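Local coordinates for protein acyl-CoA dehydrogenase (Bacillus subtilis, PDB 5LNX) that uses FAD to oxidise saturated acyl-CoA thioesters to their 2,3-dehydroacyl-CoA products, passing the electrons to an acceptor, at residues G82-V87 with I155-A160; S86-V91 with D116-F121; K31-P36 with G201-N206. All blocks are in the same frame, centred on the assembly; numbering follows the deposited sequence.

Contact 1 of 3, residues G82-V87 with I155-A160; sequences GVILSV and ITNGGA. With FAD (flavin-adenine dinucleotide), chain S.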
# COMPACT_ATOMS: atom_id res chain seq x y z
N GLY D 82 6.42 15.90 -23.29
CA GLY D 82 6.02 14.54 -23.61
C GLY D 82 4.55 14.43 -23.98
O GLY D 82 4.17 13.79 -24.95
N VAL D 83 3.71 15.05 -23.18
CA VAL D 83 2.28 15.04 -23.44
C VAL D 83 1.90 15.86 -24.66
O VAL D 83 0.96 15.50 -25.36
CB VAL D 83 1.43 15.50 -22.26
CG1 VAL D 83 1.68 16.96 -21.92
CG2 VAL D 83 -0.06 15.27 -22.55
N ILE D 84 2.57 17.00 -24.84
CA ILE D 84 2.32 17.87 -26.00
C ILE D 84 2.56 17.07 -27.25
O ILE D 84 1.77 17.09 -28.18
CB ILE D 84 3.24 19.10 -26.02
CG1 ILE D 84 2.82 20.13 -24.97
CG2 ILE D 84 3.22 19.75 -27.40
CD1 ILE D 84 3.86 21.19 -24.70
N LEU D 85 3.69 16.39 -27.28
CA LEU D 85 3.98 15.50 -28.39
C LEU D 85 2.95 14.37 -28.51
O LEU D 85 2.50 14.02 -29.60
CB LEU D 85 5.38 14.88 -28.25
CG LEU D 85 5.79 13.95 -29.39
CD1 LEU D 85 5.54 14.58 -30.75
CD2 LEU D 85 7.25 13.54 -29.26
N SER D 86 2.61 13.80 -27.37
CA SER D 86 1.76 12.60 -27.32
C SER D 86 0.35 12.89 -27.86
O SER D 86 -0.23 12.09 -28.59
CB SER D 86 1.66 12.07 -25.88
OG SER D 86 1.17 10.74 -25.85
N VAL D 87 -0.21 14.00 -27.40
CA VAL D 87 -1.52 14.44 -27.84
C VAL D 87 -1.46 14.75 -29.33
O VAL D 87 -2.27 14.25 -30.11
CB VAL D 87 -2.00 15.67 -27.04
CG1 VAL D 87 -3.13 16.38 -27.77
CG2 VAL D 87 -2.47 15.24 -25.65
N ILE D 155 -8.23 21.48 -22.41
CA ILE D 155 -7.75 21.04 -23.74
C ILE D 155 -6.25 21.25 -23.91
O ILE D 155 -5.76 22.38 -24.02
CB ILE D 155 -8.50 21.73 -24.89
CG1 ILE D 155 -10.01 21.50 -24.77
CG2 ILE D 155 -8.00 21.21 -26.22
CD1 ILE D 155 -10.41 20.05 -24.66
N THR D 156 -5.51 20.15 -23.93
CA THR D 156 -4.06 20.23 -24.06
C THR D 156 -3.80 20.88 -25.40
O THR D 156 -4.61 20.76 -26.31
CB THR D 156 -3.39 18.83 -24.03
OG1 THR D 156 -3.68 18.17 -22.79
CG2 THR D 156 -1.89 18.95 -24.19
N ASN D 157 -2.67 21.57 -25.50
CA ASN D 157 -2.23 22.23 -26.74
C ASN D 157 -3.15 23.39 -27.17
O ASN D 157 -3.13 23.87 -28.30
CB ASN D 157 -2.00 21.19 -27.85
CG ASN D 157 -0.72 20.37 -27.63
OD1 ASN D 157 -0.02 20.55 -26.63
ND2 ASN D 157 -0.45 19.44 -28.53
N GLY D 158 -3.87 23.91 -26.17
CA GLY D 158 -4.88 24.94 -26.37
C GLY D 158 -4.32 26.33 -26.63
O GLY D 158 -3.69 26.92 -25.76
N GLY D 159 -4.55 26.83 -27.84
CA GLY D 159 -4.08 28.17 -28.23
C GLY D 159 -2.79 28.11 -29.02
O GLY D 159 -2.42 29.08 -29.70
N ALA D 160 -2.05 27.02 -28.85
CA ALA D 160 -0.87 26.73 -29.66
C ALA D 160 -1.33 25.99 -30.89
O ALA D 160 -0.70 26.03 -31.94
CB ALA D 160 0.14 25.89 -28.87
PA FAD S . -14.75 13.16 -13.57
O1A FAD S . -14.58 12.25 -14.78
O2A FAD S . -16.05 13.77 -13.16
O5B FAD S . -14.26 12.25 -12.34
C5B FAD S . -14.07 12.70 -11.01
C4B FAD S . -13.51 11.51 -10.24
O4B FAD S . -14.56 10.57 -10.15
C3B FAD S . -12.35 10.83 -10.95
O3B FAD S . -11.41 10.29 -10.02
C2B FAD S . -12.98 9.69 -11.70
O2B FAD S . -12.15 8.54 -11.65
C1B FAD S . -14.20 9.41 -10.87
N9A FAD S . -15.36 8.89 -11.57
C8A FAD S . -16.35 9.57 -12.19
N7A FAD S . -17.30 8.70 -12.64
C5A FAD S . -16.89 7.45 -12.31
C6A FAD S . -17.37 6.07 -12.44
N6A FAD S . -18.52 5.78 -13.06
N1A FAD S . -16.64 5.08 -11.89
C2A FAD S . -15.48 5.27 -11.23
N3A FAD S . -14.98 6.50 -11.08
C4A FAD S . -15.63 7.59 -11.57
N1 FAD S . -9.59 16.34 -22.30
C2 FAD S . -9.57 16.24 -23.65
O2 FAD S . -10.64 15.99 -24.22
N3 FAD S . -8.46 16.40 -24.40
C4 FAD S . -7.27 16.68 -23.85
O4 FAD S . -6.24 16.82 -24.55
C4X FAD S . -7.22 16.82 -22.38
N5 FAD S . -6.05 17.10 -21.76
C5X FAD S . -6.01 17.25 -20.42
C6 FAD S . -4.81 17.62 -19.86
C7 FAD S . -4.68 17.76 -18.50
C7M FAD S . -3.28 18.05 -18.00
C8 FAD S . -5.87 17.57 -17.64
C8M FAD S . -5.83 17.70 -16.14
C9 FAD S . -7.08 17.24 -18.20
C9A FAD S . -7.21 17.07 -19.57
N10 FAD S . -8.47 16.79 -20.20
C10 FAD S . -8.48 16.63 -21.61
C1' FAD S . -9.69 16.53 -19.42
C2' FAD S . -9.59 15.12 -18.79
O2' FAD S . -9.58 14.04 -19.75
C3' FAD S . -10.68 14.91 -17.76
O3' FAD S . -10.30 15.60 -16.57
C4' FAD S . -10.93 13.43 -17.50
O4' FAD S . -11.51 12.84 -18.68
C5' FAD S . -11.83 13.18 -16.26
O5' FAD S . -13.07 13.90 -16.21
P FAD S . -13.40 15.05 -15.10
O1P FAD S . -14.80 15.60 -15.30
O2P FAD S . -12.25 16.02 -15.07
O3P FAD S . -13.64 14.33 -13.68
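The flat amide of Asn157 meets helix 79-90 at Ile84: Ile84 O lies in the plane of the amide, and Asn157 OD1 rests against the branches of the isoleucine, 3.3 Å from Ile84 CG1. On the other flat group, the flavin of FAD, Ile155 CD1 sits above the pyrimidine face, 4.0 Å from FAD C2. The fold is that of the acyl-CoA dehydrogenases, and here the helical N-terminal domain meets the end of strand 145-156 in the beta domain, where the chain makes a type II turn from Ile155 to Gly158. Asn157 occupies the third position of that turn with positive phi. Thr156, chi1 -60°, divides its branches: OG1 is anti to the carbonyl carbon and faces the cofactor, while CG2 is anti to the backbone N and packs 4.0 Å from Val87 CG2. Thr156 OG1 hydrogen-bonds to flavin N5 at 2.8 Å, and Thr156 N makes a weak bond to flavin O4 at 3.5 Å. The residue following this flavin ligand is thus fastened to the helix. Asn157 ND2 donates to Gly119 O as well as to Ile84 O, the latter bond 3.3 Å long with an N-H...O angle of 166°.

Contact 2 of 3, residues S86-V91 with D116-F121; sequences SVHTSV and DHLGAF
Phe121 lays one ring face against Val91 at the C-terminal end of helix 79-90. With CG anti to the backbone N (chi1 178°), the phenyl ring extends past the valine, and the two side chains cross at about a right angle. Val91 CB makes a CH-pi contact 3.8 Å from the centroid of the Phe121 ring, while Val91 CG2 packs on Phe121 CB. Phe167 meets the same ring with planes at about 70°, and the bound FAD is about 4 Å from the side chain. A serine at Phe121 is likely to leave Val91 and Phe167 without their aromatic partner and open a gap beside the cofactor. At the other end, a chi1 of 162° carries the imidazole of His88 across to strand 119-120. His117 O lies in the ring plane, 3.3 Å from His88 CE1, and Leu118 CD1 packs 3.7 Å from His88 ND1. Gly119 N donates a weak bond, 3.3 Å long, to His88 ND1. His88 NE2 makes weak bonds to Met49 O and Leu112 O, so the buried imidazole is probably neutral, with its proton on NE2 and ND1 acting as acceptor.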
# COMPACT_ATOMS: atom_id res chain seq x y z
N SER D 86 2.61 13.80 -27.37
CA SER D 86 1.76 12.60 -27.32
C SER D 86 0.35 12.89 -27.86
O SER D 86 -0.23 12.09 -28.59
CB SER D 86 1.66 12.07 -25.88
OG SER D 86 1.17 10.74 -25.85
N VAL D 87 -0.21 14.00 -27.40
CA VAL D 87 -1.52 14.44 -27.84
C VAL D 87 -1.46 14.75 -29.33
O VAL D 87 -2.27 14.25 -30.11
CB VAL D 87 -2.00 15.67 -27.04
CG1 VAL D 87 -3.13 16.38 -27.77
CG2 VAL D 87 -2.47 15.24 -25.65
N HIS D 88 -0.48 15.56 -29.70
CA HIS D 88 -0.33 16.03 -31.09
C HIS D 88 -0.51 14.89 -32.06
O HIS D 88 -1.29 14.97 -33.01
CB HIS D 88 1.05 16.70 -31.29
CG HIS D 88 1.50 16.81 -32.71
ND1 HIS D 88 1.31 17.96 -33.45
CD2 HIS D 88 2.18 15.96 -33.51
CE1 HIS D 88 1.81 17.79 -34.66
NE2 HIS D 88 2.36 16.58 -34.72
N THR D 89 0.22 13.81 -31.81
CA THR D 89 0.27 12.66 -32.73
C THR D 89 -0.88 11.68 -32.63
O THR D 89 -1.50 11.36 -33.63
CB THR D 89 1.53 11.85 -32.47
OG1 THR D 89 2.63 12.76 -32.34
CG2 THR D 89 1.79 10.85 -33.59
N SER D 90 -1.10 11.20 -31.41
CA SER D 90 -1.94 10.05 -31.14
C SER D 90 -3.44 10.38 -31.24
O SER D 90 -4.28 9.52 -31.54
CB SER D 90 -1.59 9.58 -29.74
OG SER D 90 -2.05 10.53 -28.79
N VAL D 91 -3.78 11.60 -30.87
CA VAL D 91 -5.17 12.07 -30.88
C VAL D 91 -5.41 13.39 -31.65
O VAL D 91 -6.56 13.73 -31.94
CB VAL D 91 -5.73 12.19 -29.46
CG1 VAL D 91 -5.75 10.82 -28.80
CG2 VAL D 91 -4.94 13.19 -28.63
N ASP D 116 5.06 22.04 -38.68
CA ASP D 116 4.56 23.37 -39.09
C ASP D 116 3.18 23.67 -38.49
O ASP D 116 2.87 24.81 -38.18
CB ASP D 116 4.45 23.47 -40.62
CG ASP D 116 3.98 24.86 -41.08
OD1 ASP D 116 4.66 25.87 -40.76
OD2 ASP D 116 2.93 24.94 -41.74
N HIS D 117 2.39 22.60 -38.31
CA HIS D 117 1.12 22.65 -37.59
C HIS D 117 1.07 21.75 -36.37
O HIS D 117 1.63 20.66 -36.37
CB HIS D 117 -0.02 22.23 -38.50
CG HIS D 117 -0.57 23.34 -39.34
ND1 HIS D 117 -1.70 23.18 -40.11
CD2 HIS D 117 -0.17 24.61 -39.52
CE1 HIS D 117 -1.96 24.30 -40.75
NE2 HIS D 117 -1.05 25.19 -40.40
N LEU D 118 0.38 22.23 -35.35
CA LEU D 118 0.23 21.54 -34.07
C LEU D 118 -1.22 21.10 -33.81
O LEU D 118 -2.18 21.84 -34.06
CB LEU D 118 0.67 22.46 -32.91
CG LEU D 118 0.64 21.80 -31.52
CD1 LEU D 118 1.85 20.91 -31.33
CD2 LEU D 118 0.55 22.84 -30.40
N GLY D 119 -1.34 19.93 -33.19
CA GLY D 119 -2.58 19.19 -33.09
C GLY D 119 -3.16 19.17 -31.68
O GLY D 119 -2.43 19.18 -30.69
N ALA D 120 -4.48 19.07 -31.61
CA ALA D 120 -5.19 19.08 -30.35
C ALA D 120 -6.38 18.12 -30.48
O ALA D 120 -6.72 17.73 -31.59
CB ALA D 120 -5.71 20.46 -30.05
N PHE D 121 -7.07 17.85 -29.37
CA PHE D 121 -8.09 16.75 -29.26
C PHE D 121 -9.51 16.97 -28.78
O PHE D 121 -10.38 16.12 -28.98
CB PHE D 121 -7.43 15.54 -28.58
CG PHE D 121 -8.34 14.37 -28.36
CD1 PHE D 121 -8.80 13.62 -29.44
CD2 PHE D 121 -8.70 14.00 -27.07
CE1 PHE D 121 -9.57 12.50 -29.23
CE2 PHE D 121 -9.51 12.88 -26.86
CZ PHE D 121 -9.94 12.13 -27.94

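Contact 3 of 3, residues K31-P36 with G201-N206; sequences KTDEFP and GLYGSN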
# COMPACT_ATOMS: atom_id res chain seq x y z
N LYS D 31 9.84 27.79 -15.25
CA LYS D 31 9.99 29.13 -14.68
C LYS D 31 8.96 30.06 -15.25
O LYS D 31 8.35 30.84 -14.53
CB LYS D 31 11.38 29.66 -14.98
N THR D 32 8.78 29.98 -16.56
CA THR D 32 7.93 30.90 -17.31
C THR D 32 6.47 30.44 -17.36
O THR D 32 5.56 31.26 -17.37
CB THR D 32 8.46 31.05 -18.77
OG1 THR D 32 8.14 29.86 -19.51
N ASP D 33 6.26 29.13 -17.43
CA ASP D 33 4.94 28.50 -17.71
C ASP D 33 4.46 28.82 -19.12
O ASP D 33 3.26 28.78 -19.40
CB ASP D 33 3.88 28.90 -16.67
CG ASP D 33 2.70 27.92 -16.58
OD1 ASP D 33 1.62 28.29 -17.09
OD2 ASP D 33 2.81 26.82 -15.99
N GLU D 34 5.40 29.10 -20.03
CA GLU D 34 5.08 29.43 -21.42
C GLU D 34 5.36 28.29 -22.38
O GLU D 34 6.44 27.69 -22.38
CB GLU D 34 5.82 30.69 -21.87
CG GLU D 34 5.54 31.90 -21.00
CD GLU D 34 6.13 33.18 -21.54
OE1 GLU D 34 7.07 33.11 -22.38
OE2 GLU D 34 5.66 34.26 -21.13
N PHE D 35 4.36 28.01 -23.21
CA PHE D 35 4.44 26.96 -24.23
C PHE D 35 5.74 27.14 -25.04
O PHE D 35 6.08 28.27 -25.39
CB PHE D 35 3.21 27.04 -25.17
CG PHE D 35 3.18 25.99 -26.25
CD1 PHE D 35 2.64 24.74 -26.02
CD2 PHE D 35 3.70 26.27 -27.48
CE1 PHE D 35 2.63 23.79 -27.01
CE2 PHE D 35 3.69 25.33 -28.48
CZ PHE D 35 3.16 24.09 -28.25
N PRO D 36 6.47 26.05 -25.33
CA PRO D 36 7.80 26.16 -25.89
C PRO D 36 7.77 26.19 -27.40
O PRO D 36 8.26 25.28 -28.07
CB PRO D 36 8.45 24.88 -25.39
CG PRO D 36 7.34 23.87 -25.38
CD PRO D 36 6.04 24.63 -25.29
N GLY D 201 0.77 21.28 -12.26
CA GLY D 201 1.98 20.91 -13.01
C GLY D 201 1.84 20.88 -14.53
O GLY D 201 1.08 21.65 -15.10
N LEU D 202 2.60 20.01 -15.19
CA LEU D 202 2.85 20.14 -16.64
C LEU D 202 2.96 21.62 -17.00
O LEU D 202 2.18 22.17 -17.79
CB LEU D 202 1.73 19.49 -17.45
CG LEU D 202 1.51 17.99 -17.25
CD1 LEU D 202 0.56 17.46 -18.31
CD2 LEU D 202 2.81 17.18 -17.31
N TYR D 203 3.92 22.29 -16.37
CA TYR D 203 4.25 23.67 -16.71
C TYR D 203 4.95 23.64 -18.10
O TYR D 203 5.54 22.64 -18.41
CB TYR D 203 5.24 24.23 -15.68
CG TYR D 203 4.65 24.77 -14.37
CD1 TYR D 203 3.45 24.30 -13.86
CD2 TYR D 203 5.33 25.73 -13.64
CE1 TYR D 203 2.93 24.79 -12.68
CE2 TYR D 203 4.82 26.23 -12.44
CZ TYR D 203 3.62 25.75 -11.97
OH TYR D 203 3.10 26.24 -10.78
N GLY D 204 4.86 24.63 -18.99
CA GLY D 204 3.64 25.06 -19.65
C GLY D 204 3.24 24.29 -20.93
O GLY D 204 3.44 24.64 -22.16
N SER D 205 2.62 23.19 -20.63
CA SER D 205 1.71 22.59 -21.59
C SER D 205 0.39 23.38 -21.56
O SER D 205 -0.39 23.22 -20.63
CB SER D 205 1.46 21.12 -21.30
OG SER D 205 0.40 20.65 -22.11
N ASN D 206 0.18 24.29 -22.50
CA ASN D 206 -1.08 25.07 -22.58
C ASN D 206 -2.30 24.18 -22.44
O ASN D 206 -2.53 23.31 -23.27
CB ASN D 206 -1.19 25.80 -23.92
CG ASN D 206 -0.62 27.21 -23.87
OD1 ASN D 206 0.14 27.57 -22.98
ND2 ASN D 206 -0.94 28.00 -24.89
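Asp33 and Gly204 come together backbone to backbone, CA to CA 4.2 Å, where the 33-36 and 203-206 runs pass with their directions 66° apart. The first belongs to the turn linking helix 9-32 to helix 37-45 in the helical N-terminal domain of the acyl-CoA dehydrogenase fold; the second is the loop before strand 207-212 of the beta domain. An ST turn, in which Thr32 OG1 accepts from Glu34 N at 2.9 Å, fixes the exit from the first helix, Asp33 takes positive phi, and Pro36 provides the N-cap position of the next. Gly204 suits this close passage, since a side chain there would point at Asp33 O. That carbonyl is hydrogen-bonded to Lys196 NZ.

With CG anti to the backbone N (chi1 -158°), the carboxylate of Asp33 is carried over Tyr203. OD2 then stands over one face of the phenol ring, 3.2 Å from Tyr203 CG and offset toward the rim, with the carboxylate and ring planes perpendicular. A carboxylate above a ring face is not attractive in itself; Arg352, in cation-pi contact with Tyr203, may offset some of the negative charge. Tyr203 also packs on Lys343 of the second subunit, which places this corner at a subunit boundary.

Farther along, the ring of Phe35 has Pro36 CD over one face and Asn206 N at its edge, and it meets Phe37 edge-to-face. Asn206 lays its amide beside Phe35, OD1 being 3.8 Å from Phe35 CB, while ND2 is hydrogen-bonded to Gly158 O. Between the Tyr203 and Phe35 side chains the backbones touch through a CA-H...O contact: Phe35 CA lies 3.3 Å from Gly204 O, with an angle of 145° at the hydrogen.

Overall arrangement
Contacts 1 and 2 both use helix 79-90 and share Ser86 and Val87, their centres about 6 Å apart; Asn157 ND2 joins them through Gly119 O, at 2.9 Å. Contact 3, centred about 11 Å from the centre of contact 1 and about 17 Å from that of contact 2, closes the long chain loop in which the other two are nested. Asn206 ND2, 3.1 Å from Gly158 O, ties it to contact 1. Phe35 CZ reaches both neighbours, lying 3.6 Å from Ala160 CB and 3.6 Å from Leu118 CD2. Each contact also supplies one residue to the FAD pocket: Thr156, Phe121 and Leu202 respectively.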